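ColD (Escherichia coli, PDB 3GR9) removes, in its natural form, the C3'-hydroxyl of GDP-4-keto-6-deoxy-D-mannose during L-colitose synthesis, and is turned here by two substitutions into an aminotransferase. Local coordinates at residues Pro86-Ser91 against Pro334-Asn339; Thr134-Gly139 against Glu160-Ser165; Asn142-Ile147 against Ala168-Lys173. The protein carries 2 engineered substitutions. All coordinates share one frame; numbering follows the deposited sequence.

Contact 1: Pro86-Ser91 against Pro334-Asn339; sequences PAVSWS and PIVTGN. With AKG (2-oxoglutaric acid), chain J.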
# COMPACT_ATOMS: atom_id res chain seq x y z
N PRO B 86 -16.40 3.76 -15.83
CA PRO B 86 -17.20 2.70 -16.43
C PRO B 86 -17.72 1.69 -15.43
O PRO B 86 -17.12 1.50 -14.38
CB PRO B 86 -16.28 2.10 -17.48
CG PRO B 86 -14.85 2.68 -17.16
CD PRO B 86 -15.01 3.85 -16.30
N ALA B 87 -18.86 1.06 -15.75
CA ALA B 87 -19.58 0.11 -14.87
C ALA B 87 -18.89 -1.22 -14.66
O ALA B 87 -19.25 -2.02 -13.76
CB ALA B 87 -21.01 -0.11 -15.37
N VAL B 88 -17.89 -1.45 -15.50
CA VAL B 88 -17.11 -2.67 -15.45
C VAL B 88 -15.59 -2.47 -15.33
O VAL B 88 -14.92 -1.94 -16.27
CB VAL B 88 -17.51 -3.65 -16.58
CG1 VAL B 88 -16.75 -4.95 -16.42
CG2 VAL B 88 -19.03 -3.99 -16.50
N SER B 89 -15.06 -2.94 -14.18
CA SER B 89 -13.63 -2.81 -13.90
C SER B 89 -13.32 -3.40 -12.53
O SER B 89 -14.24 -3.61 -11.72
CB SER B 89 -13.26 -1.32 -13.85
OG SER B 89 -11.85 -1.21 -13.87
N TRP B 90 -12.04 -3.66 -12.26
CA TRP B 90 -11.63 -4.16 -10.95
C TRP B 90 -11.94 -3.18 -9.82
O TRP B 90 -11.98 -1.92 -10.04
CB TRP B 90 -10.15 -4.44 -10.94
CG TRP B 90 -9.79 -5.09 -9.68
CD1 TRP B 90 -9.01 -4.56 -8.71
CD2 TRP B 90 -10.17 -6.41 -9.24
NE1 TRP B 90 -8.83 -5.48 -7.70
CE2 TRP B 90 -9.54 -6.62 -8.01
CE3 TRP B 90 -10.96 -7.43 -9.78
CZ2 TRP B 90 -9.76 -7.77 -7.24
CZ3 TRP B 90 -11.12 -8.59 -9.06
CH2 TRP B 90 -10.50 -8.77 -7.80
N SER B 91 -12.22 -3.78 -8.65
CA SER B 91 -12.60 -3.01 -7.47
C SER B 91 -11.73 -1.77 -7.22
O SER B 91 -12.20 -0.63 -7.13
CB SER B 91 -12.70 -3.94 -6.26
OG SER B 91 -11.48 -4.04 -5.52
N PRO B 334 -16.21 -14.91 -14.25
CA PRO B 334 -16.92 -13.70 -14.60
C PRO B 334 -15.99 -12.77 -15.35
O PRO B 334 -14.80 -12.72 -15.05
CB PRO B 334 -17.20 -13.06 -13.22
CG PRO B 334 -17.36 -14.20 -12.33
CD PRO B 334 -16.35 -15.24 -12.82
N ILE B 335 -16.51 -12.02 -16.30
CA ILE B 335 -15.65 -11.08 -17.00
C ILE B 335 -15.25 -10.00 -15.99
O ILE B 335 -16.09 -9.22 -15.55
CB ILE B 335 -16.34 -10.45 -18.22
CG1 ILE B 335 -16.83 -11.55 -19.21
CG2 ILE B 335 -15.39 -9.42 -18.86
CD1 ILE B 335 -17.78 -11.09 -20.38
N VAL B 336 -13.97 -9.90 -15.68
CA VAL B 336 -13.53 -8.89 -14.73
C VAL B 336 -14.34 -9.25 -13.49
O VAL B 336 -14.20 -10.38 -12.99
CB VAL B 336 -13.87 -7.46 -15.22
CG1 VAL B 336 -12.97 -6.47 -14.56
CG2 VAL B 336 -13.74 -7.39 -16.72
N THR B 337 -15.23 -8.35 -13.06
CA THR B 337 -16.07 -8.62 -11.89
C THR B 337 -17.56 -8.47 -12.24
O THR B 337 -18.42 -8.51 -11.35
CB THR B 337 -15.70 -7.67 -10.68
OG1 THR B 337 -16.23 -6.37 -10.93
CG2 THR B 337 -14.16 -7.56 -10.48
N GLY B 338 -17.87 -8.34 -13.53
CA GLY B 338 -19.28 -8.23 -13.98
C GLY B 338 -19.77 -6.81 -13.74
O GLY B 338 -19.01 -5.83 -13.87
N ASN B 339 -21.03 -6.72 -13.33
CA ASN B 339 -21.64 -5.42 -13.08
C ASN B 339 -21.17 -4.84 -11.78
O ASN B 339 -21.72 -5.13 -10.72
CB ASN B 339 -23.16 -5.50 -12.99
CG ASN B 339 -23.81 -4.10 -12.90
OD1 ASN B 339 -23.15 -3.07 -12.68
ND2 ASN B 339 -25.12 -4.07 -13.03
C1 AKG J . -8.41 -9.79 -11.44
O1 AKG J . -8.63 -10.96 -11.01
O2 AKG J . -9.07 -9.27 -12.36
C2 AKG J . -7.35 -8.97 -10.84
O5 AKG J . -6.72 -8.24 -11.54
C3 AKG J . -7.06 -9.10 -9.39
C4 AKG J . -5.60 -8.76 -9.21
C5 AKG J . -5.28 -8.95 -7.77
O3 AKG J . -4.29 -8.34 -7.28
O4 AKG J . -6.03 -9.80 -7.02

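Contact 2: Thr134-Gly139 against Glu160-Ser165; sequences TVNLLG and EDNCES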
# COMPACT_ATOMS: atom_id res chain seq x y z
N THR B 134 -10.82 6.42 -17.78
CA THR B 134 -11.07 5.32 -18.69
C THR B 134 -10.37 4.04 -18.26
O THR B 134 -9.41 4.04 -17.51
CB THR B 134 -10.56 5.68 -20.06
OG1 THR B 134 -9.14 5.75 -20.01
CG2 THR B 134 -11.09 7.04 -20.42
N VAL B 135 -10.88 2.93 -18.73
CA VAL B 135 -10.28 1.65 -18.42
C VAL B 135 -10.15 0.79 -19.70
O VAL B 135 -11.13 0.61 -20.41
CB VAL B 135 -11.06 0.95 -17.30
CG1 VAL B 135 -10.63 -0.54 -17.14
CG2 VAL B 135 -10.85 1.72 -15.97
N ASN B 136 -8.95 0.31 -20.04
CA ASN B 136 -8.77 -0.52 -21.26
C ASN B 136 -9.07 -1.93 -20.81
O ASN B 136 -8.33 -2.52 -20.02
CB ASN B 136 -7.35 -0.38 -21.77
CG ASN B 136 -7.04 1.05 -22.13
OD1 ASN B 136 -7.88 1.72 -22.72
ND2 ASN B 136 -5.90 1.57 -21.66
N LEU B 137 -10.25 -2.39 -21.20
CA LEU B 137 -10.73 -3.68 -20.74
C LEU B 137 -10.21 -4.87 -21.53
O LEU B 137 -10.37 -4.92 -22.76
CB LEU B 137 -12.26 -3.68 -20.63
CG LEU B 137 -12.74 -4.48 -19.43
CD1 LEU B 137 -12.77 -3.68 -18.18
CD2 LEU B 137 -14.01 -5.34 -19.62
N LEU B 138 -9.53 -5.76 -20.82
CA LEU B 138 -9.04 -7.02 -21.35
C LEU B 138 -7.96 -6.95 -22.45
O LEU B 138 -7.92 -7.79 -23.35
CB LEU B 138 -10.26 -7.80 -21.86
CG LEU B 138 -11.34 -8.21 -20.85
CD1 LEU B 138 -12.35 -9.15 -21.48
CD2 LEU B 138 -10.73 -8.83 -19.58
N GLY B 139 -7.10 -5.93 -22.39
CA GLY B 139 -6.10 -5.71 -23.46
C GLY B 139 -6.66 -4.73 -24.55
O GLY B 139 -5.89 -4.10 -25.27
N GLU B 160 -6.23 6.68 -17.46
CA GLU B 160 -6.58 5.33 -17.84
C GLU B 160 -6.05 4.27 -16.90
O GLU B 160 -4.86 4.18 -16.66
CB GLU B 160 -6.11 5.01 -19.27
CG GLU B 160 -5.57 6.16 -20.07
CD GLU B 160 -4.79 5.67 -21.28
OE1 GLU B 160 -5.01 4.51 -21.69
OE2 GLU B 160 -3.97 6.43 -21.81
N ASP B 161 -6.95 3.46 -16.39
CA ASP B 161 -6.55 2.32 -15.61
C ASP B 161 -6.20 1.35 -16.74
O ASP B 161 -7.09 0.78 -17.37
CB ASP B 161 -7.70 1.80 -14.76
CG ASP B 161 -7.32 0.57 -13.96
OD1 ASP B 161 -6.49 -0.23 -14.41
OD2 ASP B 161 -7.88 0.39 -12.86
N ASN B 162 -4.92 1.21 -17.01
CA ASN B 162 -4.45 0.35 -18.08
C ASN B 162 -3.88 -0.94 -17.51
O ASN B 162 -3.02 -1.58 -18.11
CB ASN B 162 -3.41 1.08 -18.92
CG ASN B 162 -3.09 0.36 -20.20
OD1 ASN B 162 -3.95 -0.28 -20.80
ND2 ASN B 162 -1.84 0.45 -20.64
N CYS B 163 -4.37 -1.30 -16.34
CA CYS B 163 -3.94 -2.52 -15.66
C CYS B 163 -4.11 -3.84 -16.34
O CYS B 163 -3.28 -4.73 -16.11
CB CYS B 163 -4.36 -2.57 -14.19
SG CYS B 163 -3.40 -1.44 -13.12
N GLU B 164 -5.15 -3.95 -17.18
CA GLU B 164 -5.44 -5.16 -17.97
C GLU B 164 -4.91 -5.21 -19.40
O GLU B 164 -4.98 -6.25 -20.05
CB GLU B 164 -6.95 -5.27 -18.13
CG GLU B 164 -7.59 -5.88 -16.93
CD GLU B 164 -9.02 -6.27 -17.15
OE1 GLU B 164 -9.65 -5.78 -18.11
OE2 GLU B 164 -9.49 -7.07 -16.31
N SER B 165 -4.51 -4.06 -19.93
CA SER B 165 -4.05 -3.96 -21.31
C SER B 165 -2.64 -3.47 -21.57
O SER B 165 -2.47 -2.72 -22.52
CB SER B 165 -4.97 -3.07 -22.11
OG SER B 165 -6.30 -3.43 -21.86
O HOH W 1 -6.85 -1.99 -17.85

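Contact 3: Asn142-Ile147 against Ala168-Lys173; sequences NNFDEI and ATFNNK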
# COMPACT_ATOMS: atom_id res chain seq x y z
N ASN B 142 -9.38 1.84 -25.42
CA ASN B 142 -10.52 2.68 -25.71
C ASN B 142 -10.28 3.45 -27.04
O ASN B 142 -9.14 3.75 -27.42
CB ASN B 142 -10.63 3.69 -24.59
CG ASN B 142 -11.40 3.16 -23.40
OD1 ASN B 142 -12.55 3.54 -23.20
ND2 ASN B 142 -10.76 2.35 -22.56
N ASN B 143 -11.33 3.75 -27.79
CA ASN B 143 -11.06 4.51 -29.01
C ASN B 143 -10.74 5.92 -28.50
O ASN B 143 -11.62 6.68 -28.06
CB ASN B 143 -12.29 4.56 -29.90
CG ASN B 143 -12.01 5.27 -31.18
OD1 ASN B 143 -11.42 6.35 -31.15
ND2 ASN B 143 -12.33 4.66 -32.31
N PHE B 144 -9.46 6.26 -28.47
CA PHE B 144 -9.11 7.58 -27.91
C PHE B 144 -9.42 8.78 -28.76
O PHE B 144 -9.62 9.90 -28.25
CB PHE B 144 -7.68 7.55 -27.33
CG PHE B 144 -7.57 6.65 -26.14
CD1 PHE B 144 -8.08 7.07 -24.91
CD2 PHE B 144 -7.16 5.33 -26.30
CE1 PHE B 144 -8.07 6.22 -23.81
CE2 PHE B 144 -7.14 4.47 -25.20
CZ PHE B 144 -7.61 4.91 -23.95
N ASP B 145 -9.49 8.56 -30.06
CA ASP B 145 -9.79 9.67 -30.94
C ASP B 145 -11.19 10.18 -30.66
O ASP B 145 -11.49 11.38 -30.65
CB ASP B 145 -9.69 9.20 -32.39
CG ASP B 145 -8.24 9.09 -32.84
OD1 ASP B 145 -7.38 8.90 -31.94
OD2 ASP B 145 -7.96 9.24 -34.05
N GLU B 146 -12.04 9.22 -30.43
CA GLU B 146 -13.42 9.53 -30.19
C GLU B 146 -13.59 10.07 -28.79
O GLU B 146 -14.43 10.95 -28.57
CB GLU B 146 -14.27 8.30 -30.52
CG GLU B 146 -15.71 8.58 -30.86
CD GLU B 146 -16.02 8.34 -32.32
OE1 GLU B 146 -15.97 7.17 -32.78
OE2 GLU B 146 -16.43 9.33 -32.97
N ILE B 147 -12.74 9.66 -27.85
CA ILE B 147 -12.90 10.21 -26.51
C ILE B 147 -12.43 11.64 -26.63
O ILE B 147 -13.08 12.59 -26.15
CB ILE B 147 -12.07 9.45 -25.46
CG1 ILE B 147 -12.62 8.04 -25.35
CG2 ILE B 147 -12.04 10.20 -24.03
CD1 ILE B 147 -12.31 7.38 -24.05
N ALA B 168 -1.10 -2.99 -25.30
CA ALA B 168 -2.16 -2.71 -26.26
C ALA B 168 -1.74 -1.42 -27.00
O ALA B 168 -0.88 -0.68 -26.50
CB ALA B 168 -3.53 -2.55 -25.50
N THR B 169 -2.25 -1.17 -28.20
CA THR B 169 -1.93 0.07 -28.94
C THR B 169 -3.07 0.65 -29.73
O THR B 169 -3.93 -0.06 -30.24
CB THR B 169 -0.75 -0.05 -29.88
OG1 THR B 169 -0.78 -1.34 -30.53
CG2 THR B 169 0.55 0.13 -29.11
N PHE B 170 -3.03 1.97 -29.88
CA PHE B 170 -4.07 2.64 -30.64
C PHE B 170 -3.45 3.68 -31.57
O PHE B 170 -2.72 4.57 -31.13
CB PHE B 170 -5.12 3.29 -29.72
CG PHE B 170 -6.23 3.95 -30.47
CD1 PHE B 170 -7.29 3.21 -30.96
CD2 PHE B 170 -6.15 5.29 -30.77
CE1 PHE B 170 -8.28 3.82 -31.68
CE2 PHE B 170 -7.14 5.90 -31.48
CZ PHE B 170 -8.20 5.17 -31.93
N ASN B 171 -3.68 3.56 -32.87
CA ASN B 171 -3.08 4.50 -33.80
C ASN B 171 -1.58 4.33 -33.70
O ASN B 171 -0.82 5.13 -34.24
CB ASN B 171 -3.38 5.94 -33.35
CG ASN B 171 -4.50 6.56 -34.13
OD1 ASN B 171 -5.43 5.87 -34.58
ND2 ASN B 171 -4.44 7.89 -34.30
N ASN B 172 -1.15 3.29 -33.00
CA ASN B 172 0.27 3.05 -32.81
C ASN B 172 0.79 4.06 -31.81
O ASN B 172 1.74 4.83 -32.01
CB ASN B 172 1.03 3.13 -34.12
CG ASN B 172 1.89 1.92 -34.35
OD1 ASN B 172 2.79 1.62 -33.54
ND2 ASN B 172 1.58 1.15 -35.39
N LYS B 173 0.11 4.04 -30.69
CA LYS B 173 0.43 4.90 -29.57
C LYS B 173 0.15 3.89 -28.48
O LYS B 173 -0.78 3.05 -28.59
CB LYS B 173 -0.58 6.04 -29.54
CG LYS B 173 0.10 7.35 -29.38
CD LYS B 173 0.76 7.34 -28.04
CE LYS B 173 -0.05 8.25 -27.13
NZ LYS B 173 0.76 8.80 -26.03

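Contact 1: Pro86-Ser91 against Pro334-Asn339
T337 meets the six-membered half of the W90 indole through its methyl, CG2 lying 3.3 Å from W90 CE3 in an oblique approach, with the two side chains nearly at right angles. That methyl is aimed at the ring because OG1 takes the place between backbone N and carbonyl carbon (chi1 76°), leaving CG2 anti to the carbonyl carbon. W90 itself swings its indole to the 2-oxoglutarate: ligand C3 lies over one face, 3.7 Å from W90 CZ2, and S91 OG, bonded to H217 O of the second subunit, lies over the rim of the opposite face. H217, W219 and F244 of the second subunit also pack on the indole, which places this loop, between strand 82-86 and helix 91-99 of the fold-type I aminotransferase core, at the dimer-built pocket. Facing it, I335 to G338 form a type II' beta turn, closed by G338 N to I335 O at 2.8 Å. V336 holds its second position with positive phi (58°), unusual for a branched residue, and points toward 86-91: CG1 lies 3.7 Å from W90 N, and CG2 packs 3.9 Å from V88 CG1. The other V88 methyl, CG2, rests 3.2 Å from G338 O.

Contact 2: Thr134-Gly139 against Glu160-Ser165
N136 ND2 is the donor of two side-chain bonds to the facing segment, 3.1 Å to E160 OE1 and 2.8 Å to N162 OD1. Both acceptors lie near the amide plane of N136, yet they are met differently: E160 OE1 nearly along its C-O axis, N162 OD1 from above its carbonyl plane, the two amides standing 84° apart. With N136 OD1 probably taken by N142 ND2, the amide is fixed in rotation. E160 also receives the backbone N of G176 and G179, which would tend to stabilise its negative charge. This is the tight end, where the strands run parallel: D161 N donates to T134 O at 2.8 Å, N136 N more distantly to D161 O at 3.3 Å, and V135 CG2 lies 3.4 Å from D161 CB. Farther on the chains part around a water, which donates to N136 O and D161 O and accepts from E164 N at 2.7 Å. Beyond it E164 reaches back, its OE1 taking L138 N at 2.7 Å from above the carboxylate plane. Two adjacent parallel strands, 129-135 and 157-161, joined through helix 144-151 make a beta-alpha-beta crossover.

Contact 3: Asn142-Ile147 against Ala168-Lys173
N143 OD1 accepts the backbone N of E146 at 3.0 Å, the donor standing above its carbonyl plane, and the same oxygen lies 3.5 Å from F170 CZ across the contact. F170 carries most of the meeting: with CG anti to its backbone N (chi1 -178°), the phenyl lies against the start of helix 144-151. One face receives backbone atoms, F144 N 3.8 Å from F170 CE2 and N142 O 4.0 Å from F170 CD1. The rim faces D145, whose OD1 comes to 3.0 Å from F170 CE2 near the ring plane, carboxylate and ring 75° apart, a tight approach in which the carboxylate oxygen probably meets the partly positive C-H edge. No hydrogen bond joins the two segments, and the outer side is looser: D145 OD2 and N171 ND2, both on exposed residues, stay 3.8 Å apart. F144 turns the edge of its ring to F170 CB and stacks on F178. Within the loop, F170 N donates to K173 O at 2.8 Å, closing the turn that presents F170. The arrangement is that of a helix N-terminus, capped by N143 and covered by an aromatic residue from the loop between strands 157-161 and 181-185.

How the contacts relate
Contact 2 lies between the others, its centre about 11 Å from that of contact 1 and 12 Å from that of contact 3, whereas the centres of contacts 1 and 3 are about 21 Å apart and their nearest atoms about 7 Å. Apolar side chains join contacts 1 and 2: V336 CG2 sits 3.6 Å from L137 CD2. Toward contact 3 the link is polar, N142 ND2 probably donating to V135 O at 2.8 Å. Contact 1 borders the ligand through W90; in contact 2 the side chain of E164 is about 5 Å from the bound 2-oxoglutarate. R333 and the engineered N189 and K190, the latter carrying the cofactor, also line this pocket, and R252 of the second subunit binds the ligand too.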